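Local coordinates for protein pngf-ii (Elizabethkingia meningoseptica, PDB 4R4X) that acts as a peptide:N-glycosidase of the PNGase F type, probably releasing N-linked glycans from glycoproteins by hydrolysis of the glycan-asparagine bond, at residues A[332-337]-A[533-538]; A[224-229]-A[364-369]; A[253-258]-A[379-384]; A[423-428]-A[452-457]. All coordinates share one frame; numbering follows the deposited sequence.

Contact 1 of 4, residues A[332-337]-A[533-538]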
loop_
_atom_site.group_PDB
_atom_site.type_symbol
_atom_site.label_atom_id
_atom_site.label_comp_id
_atom_site.label_asym_id
_atom_site.label_seq_id
_atom_site.Cartn_x
_atom_site.Cartn_y
_atom_site.Cartn_z
ATOM N N ILE A 332 -3.110 2.365 6.564
ATOM C CA ILE A 332 -3.446 1.940 7.920
ATOM C C ILE A 332 -2.379 2.391 8.941
ATOM O O ILE A 332 -2.204 1.749 9.983
ATOM C CB ILE A 332 -3.635 0.407 7.995
ATOM C CG1 ILE A 332 -2.476 -0.334 7.337
ATOM C CG2 ILE A 332 -4.939 -0.014 7.339
ATOM C CD1 ILE A 332 -2.511 -1.827 7.647
ATOM N N THR A 333 -1.732 3.513 8.663
ATOM C CA THR A 333 -0.589 4.046 9.462
ATOM C C THR A 333 -0.941 4.210 10.936
ATOM O O THR A 333 -0.131 3.885 11.814
ATOM C CB THR A 333 -0.084 5.380 8.839
ATOM O OG1 THR A 333 0.419 5.106 7.520
ATOM C CG2 THR A 333 1.006 6.040 9.684
ATOM N N GLU A 334 -2.174 4.635 11.214
ATOM C CA GLU A 334 -2.652 4.773 12.593
ATOM C C GLU A 334 -2.750 3.460 13.423
ATOM O O GLU A 334 -2.877 3.514 14.654
ATOM C CB GLU A 334 -4.011 5.541 12.626
ATOM C CG GLU A 334 -5.268 4.723 12.340
ATOM C CD GLU A 334 -5.566 4.491 10.859
ATOM O OE1 GLU A 334 -4.662 4.646 10.014
ATOM O OE2 GLU A 334 -6.720 4.143 10.536
ATOM N N LEU A 335 -2.716 2.299 12.774
ATOM C CA LEU A 335 -2.749 1.025 13.504
ATOM C C LEU A 335 -1.356 0.459 13.803
ATOM O O LEU A 335 -1.224 -0.657 14.333
ATOM C CB LEU A 335 -3.589 -0.010 12.730
ATOM C CG LEU A 335 -5.042 0.399 12.472
ATOM C CD1 LEU A 335 -5.758 -0.612 11.592
ATOM C CD2 LEU A 335 -5.758 0.588 13.806
ATOM N N ARG A 336 -0.337 1.238 13.468
ATOM C CA ARG A 336 1.052 0.891 13.740
ATOM C C ARG A 336 1.281 0.315 15.164
ATOM O O ARG A 336 1.901 -0.721 15.295
ATOM C CB ARG A 336 1.965 2.099 13.477
ATOM C CG ARG A 336 3.455 1.783 13.624
ATOM C CD ARG A 336 4.328 3.032 13.665
ATOM N NE ARG A 336 4.026 3.804 14.868
ATOM C CZ ARG A 336 4.422 3.462 16.092
ATOM N NH1 ARG A 336 5.190 2.393 16.303
ATOM N NH2 ARG A 336 4.059 4.217 17.108
ATOM N N PRO A 337 0.740 0.962 16.216
ATOM C CA PRO A 337 0.953 0.436 17.577
ATOM C C PRO A 337 0.414 -0.980 17.807
ATOM O O PRO A 337 0.945 -1.692 18.642
ATOM C CB PRO A 337 0.222 1.440 18.470
ATOM C CG PRO A 337 0.207 2.701 17.659
ATOM C CD PRO A 337 -0.000 2.232 16.237
ATOM N N VAL A 533 -12.402 1.801 16.811
ATOM C CA VAL A 533 -11.129 1.652 17.450
ATOM C C VAL A 533 -10.765 3.003 18.055
ATOM O O VAL A 533 -10.805 4.028 17.378
ATOM C CB VAL A 533 -10.060 1.209 16.435
ATOM C CG1 VAL A 533 -8.698 1.152 17.074
ATOM C CG2 VAL A 533 -10.427 -0.158 15.879
ATOM N N LEU A 534 -10.418 2.998 19.332
ATOM C CA LEU A 534 -9.972 4.204 20.015
ATOM C C LEU A 534 -8.489 4.460 19.776
ATOM O O LEU A 534 -7.683 3.575 19.958
ATOM C CB LEU A 534 -10.259 4.090 21.511
ATOM C CG LEU A 534 -9.833 5.285 22.359
ATOM C CD1 LEU A 534 -10.621 6.516 21.979
ATOM C CD2 LEU A 534 -10.035 4.980 23.844
ATOM N N LEU A 535 -8.159 5.674 19.340
ATOM C CA LEU A 535 -6.799 6.083 19.062
ATOM C C LEU A 535 -6.483 7.250 19.978
ATOM O O LEU A 535 -7.372 7.986 20.386
ATOM C CB LEU A 535 -6.647 6.555 17.630
ATOM C CG LEU A 535 -7.251 5.645 16.550
ATOM C CD1 LEU A 535 -7.257 6.386 15.229
ATOM C CD2 LEU A 535 -6.489 4.349 16.415
ATOM N N GLY A 536 -5.224 7.388 20.330
ATOM C CA GLY A 536 -4.797 8.550 21.102
ATOM C C GLY A 536 -3.307 8.563 21.353
ATOM O O GLY A 536 -2.582 7.612 21.026
ATOM N N GLN A 537 -2.845 9.648 21.958
ATOM C CA GLN A 537 -1.427 9.796 22.242
ATOM C C GLN A 537 -1.225 9.874 23.735
ATOM O O GLN A 537 -1.721 10.807 24.392
ATOM C CB GLN A 537 -0.874 11.037 21.557
ATOM C CG GLN A 537 0.613 11.188 21.785
ATOM C CD GLN A 537 1.157 12.495 21.254
ATOM O OE1 GLN A 537 0.428 13.328 20.732
ATOM N NE2 GLN A 537 2.447 12.680 21.408
ATOM N N GLU A 538 -0.549 8.870 24.275
ATOM C CA GLU A 538 -0.139 8.858 25.679
ATOM C C GLU A 538 1.173 9.610 25.766
ATOM O O GLU A 538 2.103 9.276 25.039
ATOM C CB GLU A 538 0.057 7.421 26.162
ATOM C CG GLU A 538 -1.242 6.680 26.409
ATOM C CD GLU A 538 -1.057 5.229 26.797
ATOM O OE1 GLU A 538 0.042 4.685 26.568
ATOM O OE2 GLU A 538 -2.021 4.612 27.312
#

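Contact 2 of 4, residues A[224-229]-A[364-369]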
loop_
_atom_site.group_PDB
_atom_site.type_symbol
_atom_site.label_atom_id
_atom_site.label_comp_id
_atom_site.label_asym_id
_atom_site.label_seq_id
_atom_site.Cartn_x
_atom_site.Cartn_y
_atom_site.Cartn_z
ATOM N N PRO A 224 7.758 -6.746 11.398
ATOM C CA PRO A 224 8.940 -6.186 12.049
ATOM C C PRO A 224 8.579 -4.999 12.913
ATOM O O PRO A 224 7.436 -4.494 12.846
ATOM C CB PRO A 224 9.819 -5.759 10.870
ATOM C CG PRO A 224 8.855 -5.465 9.791
ATOM C CD PRO A 224 7.799 -6.534 9.938
ATOM N N GLU A 225 9.534 -4.546 13.721
ATOM C CA GLU A 225 9.351 -3.301 14.426
ATOM C C GLU A 225 9.174 -2.203 13.383
ATOM O O GLU A 225 9.929 -2.129 12.425
ATOM C CB GLU A 225 10.538 -2.965 15.324
ATOM C CG GLU A 225 10.364 -1.645 16.060
ATOM C CD GLU A 225 11.582 -1.255 16.897
ATOM O OE1 GLU A 225 11.598 -0.123 17.452
ATOM O OE2 GLU A 225 12.523 -2.068 16.984
ATOM N N ILE A 226 8.160 -1.368 13.557
ATOM C CA ILE A 226 8.004 -0.254 12.662
ATOM C C ILE A 226 7.985 1.041 13.505
ATOM O O ILE A 226 7.130 1.252 14.366
ATOM C CB ILE A 226 6.834 -0.467 11.649
ATOM C CG1 ILE A 226 5.660 0.427 11.905
ATOM C CG2 ILE A 226 6.324 -1.898 11.607
ATOM C CD1 ILE A 226 5.730 1.680 11.100
ATOM N N LYS A 227 8.979 1.883 13.253
ATOM C CA LYS A 227 9.185 3.112 14.025
ATOM C C LYS A 227 8.112 4.159 13.729
ATOM O O LYS A 227 7.585 4.211 12.615
ATOM C CB LYS A 227 10.553 3.708 13.681
ATOM C CG LYS A 227 11.760 2.814 13.999
ATOM C CD LYS A 227 12.425 3.221 15.306
ATOM C CE LYS A 227 13.738 2.487 15.552
ATOM N NZ LYS A 227 13.543 1.395 16.538
ATOM N N GLN A 228 7.804 4.995 14.721
ATOM C CA GLN A 228 6.974 6.163 14.500
ATOM C C GLN A 228 7.530 6.956 13.322
ATOM O O GLN A 228 8.713 7.262 13.268
ATOM C CB GLN A 228 6.901 7.041 15.774
ATOM C CG GLN A 228 6.363 8.471 15.581
ATOM C CD GLN A 228 4.900 8.559 15.137
ATOM O OE1 GLN A 228 4.077 7.729 15.506
ATOM N NE2 GLN A 228 4.583 9.580 14.311
ATOM N N GLY A 229 6.665 7.280 12.376
ATOM C CA GLY A 229 7.046 8.041 11.191
ATOM C C GLY A 229 6.844 7.221 9.917
ATOM O O GLY A 229 6.545 7.774 8.847
ATOM N N LEU A 364 0.808 -6.492 2.942
ATOM C CA LEU A 364 1.068 -5.246 3.618
ATOM C C LEU A 364 2.350 -4.629 3.094
ATOM O O LEU A 364 3.260 -5.343 2.649
ATOM C CB LEU A 364 1.227 -5.482 5.122
ATOM C CG LEU A 364 0.170 -6.259 5.897
ATOM C CD1 LEU A 364 0.538 -6.339 7.377
ATOM C CD2 LEU A 364 -1.189 -5.609 5.747
ATOM N N SER A 365 2.441 -3.307 3.127
ATOM C CA SER A 365 3.693 -2.636 2.823
ATOM C C SER A 365 3.997 -1.572 3.878
ATOM O O SER A 365 3.086 -0.860 4.371
ATOM C CB SER A 365 3.672 -2.002 1.432
ATOM O OG SER A 365 2.687 -1.002 1.322
ATOM N N ILE A 366 5.277 -1.495 4.218
ATOM C CA ILE A 366 5.802 -0.573 5.215
ATOM C C ILE A 366 6.852 0.310 4.556
ATOM O O ILE A 366 7.820 -0.184 3.951
ATOM C CB ILE A 366 6.427 -1.314 6.408
ATOM C CG1 ILE A 366 5.452 -2.337 6.977
ATOM C CG2 ILE A 366 6.871 -0.310 7.490
ATOM C CD1 ILE A 366 6.128 -3.516 7.627
ATOM N N HIS A 367 6.639 1.620 4.658
ATOM C CA HIS A 367 7.415 2.599 3.930
ATOM C C HIS A 367 8.209 3.484 4.905
ATOM O O HIS A 367 7.646 3.927 5.917
ATOM C CB HIS A 367 6.501 3.421 3.024
ATOM C CG HIS A 367 5.695 2.568 2.101
ATOM N ND1 HIS A 367 6.121 2.229 0.829
ATOM C CD2 HIS A 367 4.538 1.900 2.301
ATOM C CE1 HIS A 367 5.234 1.428 0.269
ATOM N NE2 HIS A 367 4.276 1.194 1.150
ATOM N N PRO A 368 9.507 3.718 4.606
ATOM C CA PRO A 368 10.498 4.359 5.491
ATOM C C PRO A 368 10.337 5.887 5.575
ATOM O O PRO A 368 11.291 6.641 5.399
ATOM C CB PRO A 368 11.842 3.995 4.821
ATOM C CG PRO A 368 11.501 3.913 3.370
ATOM C CD PRO A 368 10.147 3.255 3.346
ATOM N N ASP A 369 9.130 6.331 5.869
ATOM C CA ASP A 369 8.820 7.728 5.960
ATOM C C ASP A 369 9.168 8.261 7.361
ATOM O O ASP A 369 9.509 7.500 8.256
ATOM C CB ASP A 369 7.315 7.904 5.702
ATOM C CG ASP A 369 6.954 7.702 4.263
ATOM O OD1 ASP A 369 7.779 8.082 3.397
ATOM O OD2 ASP A 369 5.839 7.190 3.982
#

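Contact 3 of 4, residues A[253-258]-A[379-384]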
loop_
_atom_site.group_PDB
_atom_site.type_symbol
_atom_site.label_atom_id
_atom_site.label_comp_id
_atom_site.label_asym_id
_atom_site.label_seq_id
_atom_site.Cartn_x
_atom_site.Cartn_y
_atom_site.Cartn_z
ATOM N N ILE A 253 -7.458 -8.071 11.558
ATOM C CA ILE A 253 -6.485 -8.659 12.468
ATOM C C ILE A 253 -7.193 -8.988 13.777
ATOM O O ILE A 253 -8.269 -8.440 14.085
ATOM C CB ILE A 253 -5.243 -7.762 12.709
ATOM C CG1 ILE A 253 -5.636 -6.415 13.302
ATOM C CG2 ILE A 253 -4.478 -7.545 11.402
ATOM C CD1 ILE A 253 -4.480 -5.550 13.750
ATOM N N ILE A 254 -6.585 -9.885 14.560
ATOM C CA ILE A 254 -7.194 -10.350 15.785
ATOM C C ILE A 254 -6.346 -9.902 16.983
ATOM O O ILE A 254 -5.270 -10.475 17.235
ATOM C CB ILE A 254 -7.365 -11.886 15.777
ATOM C CG1 ILE A 254 -8.280 -12.303 14.627
ATOM C CG2 ILE A 254 -7.954 -12.355 17.105
ATOM C CD1 ILE A 254 -8.391 -13.787 14.401
ATOM N N PRO A 255 -6.805 -8.884 17.730
ATOM C CA PRO A 255 -6.042 -8.556 18.963
ATOM C C PRO A 255 -6.178 -9.637 20.039
ATOM O O PRO A 255 -7.291 -10.033 20.390
ATOM C CB PRO A 255 -6.664 -7.243 19.444
ATOM C CG PRO A 255 -7.504 -6.761 18.302
ATOM C CD PRO A 255 -7.938 -7.970 17.540
ATOM N N GLN A 256 -5.043 -10.088 20.555
ATOM C CA GLN A 256 -4.997 -11.207 21.496
ATOM C C GLN A 256 -4.450 -10.790 22.864
ATOM O O GLN A 256 -4.002 -11.648 23.647
ATOM C CB GLN A 256 -4.159 -12.332 20.901
ATOM C CG GLN A 256 -4.857 -13.042 19.745
ATOM C CD GLN A 256 -4.092 -14.275 19.295
ATOM O OE1 GLN A 256 -4.467 -15.407 19.612
ATOM N NE2 GLN A 256 -3.003 -14.059 18.593
ATOM N N GLU A 257 -4.516 -9.491 23.157
ATOM C CA GLU A 257 -4.018 -8.937 24.426
ATOM C C GLU A 257 -4.837 -9.341 25.658
ATOM O O GLU A 257 -4.342 -9.247 26.767
ATOM C CB GLU A 257 -3.943 -7.411 24.381
ATOM C CG GLU A 257 -2.817 -6.839 23.527
ATOM C CD GLU A 257 -3.043 -6.996 22.017
ATOM O OE1 GLU A 257 -2.046 -7.138 21.270
ATOM O OE2 GLU A 257 -4.212 -7.015 21.574
ATOM N N ARG A 258 -6.085 -9.755 25.492
ATOM C CA ARG A 258 -6.891 -10.193 26.630
ATOM C C ARG A 258 -7.110 -11.690 26.577
ATOM O O ARG A 258 -6.715 -12.343 25.599
ATOM C CB ARG A 258 -8.189 -9.389 26.681
ATOM C CG ARG A 258 -7.877 -7.926 26.948
ATOM C CD ARG A 258 -9.082 -7.063 27.224
ATOM N NE ARG A 258 -8.665 -5.662 27.341
ATOM C CZ ARG A 258 -9.407 -4.677 27.844
ATOM N NH1 ARG A 258 -10.646 -4.883 28.250
ATOM N NH2 ARG A 258 -8.902 -3.461 27.928
ATOM N N VAL A 379 -3.777 2.291 20.663
ATOM C CA VAL A 379 -4.878 1.696 19.897
ATOM C C VAL A 379 -5.636 0.728 20.801
ATOM O O VAL A 379 -5.026 -0.145 21.404
ATOM C CB VAL A 379 -4.341 0.902 18.682
ATOM C CG1 VAL A 379 -5.458 0.183 17.961
ATOM C CG2 VAL A 379 -3.613 1.830 17.719
ATOM N N LEU A 380 -6.954 0.914 20.925
ATOM C CA LEU A 380 -7.833 0.020 21.687
ATOM C C LEU A 380 -9.106 -0.256 20.900
ATOM O O LEU A 380 -9.908 0.664 20.688
ATOM C CB LEU A 380 -8.248 0.658 23.009
ATOM C CG LEU A 380 -9.090 -0.229 23.936
ATOM C CD1 LEU A 380 -8.297 -1.425 24.396
ATOM C CD2 LEU A 380 -9.593 0.548 25.141
ATOM N N PRO A 381 -9.309 -1.516 20.466
ATOM C CA PRO A 381 -10.549 -1.895 19.788
ATOM C C PRO A 381 -11.697 -1.948 20.794
ATOM O O PRO A 381 -11.593 -2.675 21.773
ATOM C CB PRO A 381 -10.261 -3.299 19.261
ATOM C CG PRO A 381 -9.191 -3.843 20.152
ATOM C CD PRO A 381 -8.367 -2.646 20.594
ATOM N N VAL A 382 -12.758 -1.177 20.568
ATOM C CA VAL A 382 -13.839 -1.049 21.548
ATOM C C VAL A 382 -15.107 -1.777 21.127
ATOM O O VAL A 382 -15.778 -2.363 21.958
ATOM C CB VAL A 382 -14.119 0.421 21.923
ATOM C CG1 VAL A 382 -12.960 0.983 22.733
ATOM C CG2 VAL A 382 -14.338 1.285 20.710
ATOM N N PHE A 383 -15.416 -1.786 19.828
ATOM C CA PHE A 383 -16.532 -2.575 19.341
ATOM C C PHE A 383 -16.340 -2.959 17.889
ATOM O O PHE A 383 -15.575 -2.331 17.148
ATOM C CB PHE A 383 -17.879 -1.858 19.516
ATOM C CG PHE A 383 -17.970 -0.527 18.829
ATOM C CD1 PHE A 383 -18.434 -0.428 17.539
ATOM C CD2 PHE A 383 -17.675 0.641 19.521
ATOM C CE1 PHE A 383 -18.517 0.802 16.909
ATOM C CE2 PHE A 383 -17.777 1.883 18.911
ATOM C CZ PHE A 383 -18.191 1.958 17.598
ATOM N N ASN A 384 -17.050 -4.008 17.504
ATOM C CA ASN A 384 -17.130 -4.440 16.113
ATOM C C ASN A 384 -18.365 -5.304 15.952
ATOM O O ASN A 384 -18.407 -6.426 16.473
ATOM C CB ASN A 384 -15.890 -5.223 15.723
ATOM C CG ASN A 384 -15.752 -5.373 14.218
ATOM O OD1 ASN A 384 -16.735 -5.345 13.468
ATOM N ND2 ASN A 384 -14.515 -5.503 13.764
#

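Contact 4 of 4, residues A[423-428]-A[452-457]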
loop_
_atom_site.group_PDB
_atom_site.type_symbol
_atom_site.label_atom_id
_atom_site.label_comp_id
_atom_site.label_asym_id
_atom_site.label_seq_id
_atom_site.Cartn_x
_atom_site.Cartn_y
_atom_site.Cartn_z
ATOM N N TYR A 423 -13.906 4.986 13.030
ATOM C CA TYR A 423 -15.265 4.472 12.951
ATOM C C TYR A 423 -15.599 4.106 11.511
ATOM O O TYR A 423 -15.543 4.960 10.612
ATOM C CB TYR A 423 -16.243 5.521 13.458
ATOM C CG TYR A 423 -17.704 5.120 13.470
ATOM C CD1 TYR A 423 -18.176 4.161 14.359
ATOM C CD2 TYR A 423 -18.629 5.740 12.632
ATOM C CE1 TYR A 423 -19.520 3.809 14.395
ATOM C CE2 TYR A 423 -19.980 5.424 12.688
ATOM C CZ TYR A 423 -20.419 4.454 13.567
ATOM O OH TYR A 423 -21.742 4.081 13.606
ATOM N N ILE A 424 -15.880 2.827 11.306
ATOM C CA ILE A 424 -16.289 2.293 10.000
ATOM C C ILE A 424 -17.737 1.867 10.087
ATOM O O ILE A 424 -18.080 1.016 10.894
ATOM C CB ILE A 424 -15.427 1.095 9.569
ATOM C CG1 ILE A 424 -13.955 1.480 9.603
ATOM C CG2 ILE A 424 -15.803 0.631 8.157
ATOM C CD1 ILE A 424 -13.001 0.337 9.304
ATOM N N THR A 425 -18.585 2.450 9.254
ATOM C CA THR A 425 -20.001 2.124 9.274
ATOM C C THR A 425 -20.562 1.875 7.885
ATOM O O THR A 425 -20.286 2.657 6.955
ATOM C CB THR A 425 -20.851 3.214 9.975
ATOM O OG1 THR A 425 -22.230 2.829 9.931
ATOM C CG2 THR A 425 -20.670 4.613 9.310
ATOM N N THR A 426 -21.348 0.799 7.770
ATOM C CA THR A 426 -22.172 0.545 6.588
ATOM C C THR A 426 -23.548 0.012 6.978
ATOM O O THR A 426 -23.692 -0.746 7.937
ATOM C CB THR A 426 -21.499 -0.405 5.578
ATOM O OG1 THR A 426 -21.220 -1.681 6.166
ATOM C CG2 THR A 426 -20.224 0.201 5.056
ATOM N N GLY A 427 -24.545 0.448 6.220
ATOM C CA GLY A 427 -25.917 0.119 6.438
ATOM C C GLY A 427 -26.355 -0.908 5.414
ATOM O O GLY A 427 -25.926 -0.875 4.249
ATOM N N HIS A 428 -27.184 -1.842 5.872
ATOM C CA HIS A 428 -27.626 -2.993 5.065
ATOM C C HIS A 428 -29.111 -3.289 5.239
ATOM O O HIS A 428 -29.738 -2.842 6.204
ATOM C CB HIS A 428 -26.804 -4.223 5.439
ATOM C CG HIS A 428 -25.342 -4.006 5.276
ATOM N ND1 HIS A 428 -24.699 -4.213 4.081
ATOM C CD2 HIS A 428 -24.421 -3.474 6.114
ATOM C CE1 HIS A 428 -23.434 -3.858 4.197
ATOM N NE2 HIS A 428 -23.240 -3.400 5.419
ATOM N N HIS A 452 -20.809 13.304 18.168
ATOM C CA HIS A 452 -20.792 13.424 16.722
ATOM C C HIS A 452 -22.000 12.695 16.120
ATOM O O HIS A 452 -22.296 11.535 16.483
ATOM C CB HIS A 452 -19.493 12.803 16.194
ATOM C CG HIS A 452 -19.273 12.999 14.744
ATOM N ND1 HIS A 452 -18.923 14.215 14.205
ATOM C CD2 HIS A 452 -19.355 12.135 13.701
ATOM C CE1 HIS A 452 -18.812 14.095 12.890
ATOM N NE2 HIS A 452 -19.065 12.844 12.562
ATOM N N ALA A 453 -22.684 13.359 15.199
ATOM C CA ALA A 453 -23.802 12.753 14.473
ATOM C C ALA A 453 -23.567 13.001 12.983
ATOM O O ALA A 453 -23.174 14.098 12.581
ATOM C CB ALA A 453 -25.107 13.371 14.925
ATOM N N PHE A 454 -23.733 11.972 12.175
ATOM C CA PHE A 454 -23.585 12.142 10.724
ATOM C C PHE A 454 -24.344 11.064 9.991
ATOM O O PHE A 454 -24.601 9.965 10.524
ATOM C CB PHE A 454 -22.107 12.153 10.305
ATOM C CG PHE A 454 -21.459 10.773 10.239
ATOM C CD1 PHE A 454 -21.176 10.065 11.396
ATOM C CD2 PHE A 454 -21.105 10.207 9.003
ATOM C CE1 PHE A 454 -20.568 8.813 11.340
ATOM C CE2 PHE A 454 -20.476 8.955 8.932
ATOM C CZ PHE A 454 -20.204 8.267 10.098
ATOM N N THR A 455 -24.711 11.384 8.761
ATOM C CA THR A 455 -25.430 10.462 7.914
ATOM C C THR A 455 -24.488 9.873 6.854
ATOM O O THR A 455 -24.064 10.595 5.935
ATOM C CB THR A 455 -26.596 11.196 7.254
ATOM O OG1 THR A 455 -27.453 11.715 8.293
ATOM C CG2 THR A 455 -27.386 10.250 6.372
ATOM N N PRO A 456 -24.142 8.578 6.993
ATOM C CA PRO A 456 -23.186 7.979 6.066
ATOM C C PRO A 456 -23.887 7.688 4.735
ATOM O O PRO A 456 -24.947 7.058 4.717
ATOM C CB PRO A 456 -22.772 6.686 6.763
ATOM C CG PRO A 456 -23.370 6.696 8.130
ATOM C CD PRO A 456 -24.533 7.632 8.054
ATOM N N TRP A 457 -23.323 8.180 3.643
ATOM C CA TRP A 457 -24.025 8.150 2.358
ATOM C C TRP A 457 -23.026 8.295 1.215
ATOM O O TRP A 457 -22.157 9.142 1.290
ATOM C CB TRP A 457 -25.073 9.279 2.292
ATOM C CG TRP A 457 -26.106 9.072 1.207
ATOM C CD1 TRP A 457 -26.317 9.861 0.108
ATOM C CD2 TRP A 457 -27.035 7.997 1.112
ATOM N NE1 TRP A 457 -27.345 9.355 -0.656
ATOM C CE2 TRP A 457 -27.807 8.210 -0.060
ATOM C CE3 TRP A 457 -27.334 6.901 1.923
ATOM C CZ2 TRP A 457 -28.816 7.332 -0.458
ATOM C CZ3 TRP A 457 -28.342 6.016 1.513
ATOM C CH2 TRP A 457 -29.066 6.248 0.338
#

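Contact 1 of 4, residues A[332-337]-A[533-538]
E334 and L335, on a short 3-10 turn leading into helix 336-339, lie over V533 and L535 on strand 527-537 of the large antiparallel sheet. The contact joins the N-terminal of the two PNGase F-type beta-sandwich domains to the last strand of the C-terminal one. The two strand residues, two apart in sequence, present their side chains to the same face, and the turn rests on both. The E334 and L535 side chains cross obliquely, so the glutamate meets the leucine with its aliphatic part: CG of E334 is 3.9 Å from CD1 of L535. The sister methyl, CD2 of L535, lies 4.1 Å from the backbone O of E334, so the leucine end is spread between the side chain and main chain of one residue. E334 has CG tucked between its own backbone N and carbonyl carbon (chi1 82°) and then bends sharply at chi2 (-82°). The bend turns the carboxylate away from the leucine, to polar partners on two further strands: OE2 forms a salt bridge with R422 NE and a hydrogen bond with Y498 OH. The buried OE2 is thus held by a cation and a hydroxyl. L335 makes a looser, purely apolar contact, its CD2 methyl standing 4.4 Å from CG1 of V533. V379, from the adjacent strand, packs against both V533 and L535. No hydrogen bond joins the two segments; the turn is closed internally, with L335 N bonded to I332 O at 2.9 Å and R336 N to T333 O at 3.1 Å.

Contact 2 of 4, residues A[224-229]-A[364-369]
In the sandwich of the first PNGase F-type domain, P224 and I226 belong to the connection between strand 216-222 of one sheet and strand 231-240 of the other, and they pack on I366 near the end of strand 358-367. Both branches of I366 are used. With CG1 beside the backbone N (chi1 -52°), its CD1 methyl reaches the CG-CD side of the P224 ring, 4.0 Å from CG and 4.2 Å from CD. The other branch, CG2, stops 4.2 Å from CB of I226, whose side chain is modelled in two conformations, so its outer packing is less certain. The I226 backbone is gripped at both polar atoms, N by S340 OG and O by R336 NH1. Farther along, the loop passes the turn after the strand, an inverse gamma turn centred on P368 and closed by D369 N to H367 O at 2.8 Å. There the contact is polar but unbonded: the carbonyl oxygens of G229 and D369 are 3.0 Å apart, both acceptors. N230 ND2 donates to D369 O, and T231 OG1 bonds D369 OD2. CB of D369 lies 3.2 Å from G229 O.

Contact 3 of 4, residues A[253-258]-A[379-384]
P255 and P381 supply the apolar half of this contact, between the loop from strand 248-253 to helix 262-268 and the outermost strand 378-384 of the large antiparallel sheet. Four strands lie between 248-253 and 378-384 in the order of that sheet. The two rings run past one another in opposing senses and touch at their CG atoms, with P255 CG 3.8 Å from P381 CG. I297, on the strand next to 248-253, also packs on P381, and Q338 of helix 336-339 touches P255.

A second, looser approach pairs a charged group with a hydrocarbon end. R258 is extended from CG to NE and lies roughly perpendicular to the L380 side chain, bringing NH2 to 4.1 Å from the CD1 methyl of L380. The leucine reaches this place with CG anti to its backbone N (chi1 -176°). The polar work of the guanidinium is done beyond the contact, where NH1 donates to the carbonyl O of T290.

Backbone bonds hold the strand to its sheet neighbour 527-537: L380 pairs with L534, and a classic beta bulge sets V382 and F383 against G532. Between the loop and the strand themselves there is no hydrogen bond. Their contact therefore depends on the shape of two rigid rings and on van der Waals contact with an arginine also hydrogen-bonded to T290 O.

Contact 4 of 4, residues A[423-428]-A[452-457]
This is a buried, largely apolar contact between the two sheets of the C-terminal PNGase F-type sandwich, in which Y423 and T425 of strand 416-428 meet F454, the last residue of strand 449-454, and P456 in the loop after it. Y423 and T425 are two positions apart on the strand, so both side chains leave it on the side facing the other sheet. The aromatic rings meet along their margins without stacking. CE2 of Y423 lies 3.7 Å from CE1 of F454, near the plane of the phenylalanine ring, and CD2 of Y423, 3.9 Å from the same CE1, also lies at that ring's edge. In turn F454 CZ comes in the plane of the tyrosine ring, 3.9 Å from CE2 of Y423.

T425 works through its methyl, which touches both the ring and the proline: CG2 is 3.8 Å from CZ of F454 and 3.6 Å from CG of P456. Placing OG1 anti to the backbone N (chi1 179°) puts CG2 between N and the carbonyl carbon, and the hydroxyl is directed to N442. The hydroxyl of Y423 shares this partner, since OD1 of N442 is hydrogen-bonded to both. One amide oxygen thus satisfies two buried hydroxyls, fixing the turn of the threonine and tying down the far end of the tyrosine.

N442 lies on strand 442-446, which pairs with 449-454, and it touches F454 and P456 as well. On the opposite sheet, strand 416-428 runs between 493-504 and 527-537; V497 packs on Y423, and W528 and V530 on T425.

Overall arrangement
Contact 1 is buried and contact 4 largely so, F454 being partly exposed; contact 3 is partly buried, and contact 2 passes from buried isoleucines to a partly exposed turn. Contacts 1, 3 and 4 share the nine-stranded sheet: strand 527-537 of contact 1 lies between 378-384 and 416-428, bonding L380 through L534, and F383 packs on Y423. Contact 2 uses the four-stranded sheet of the first domain and meets contact 1 at R336; contact 4 reaches another through 449-454. None has a hydrogen bond between its segments: neighbouring strands satisfy buried polar ends in contacts 1 and 4, contact 3 pairs prolines and sets an arginine on a leucine, and contact 2 packs loop side chains on a strand isoleucine beside close carbonyls.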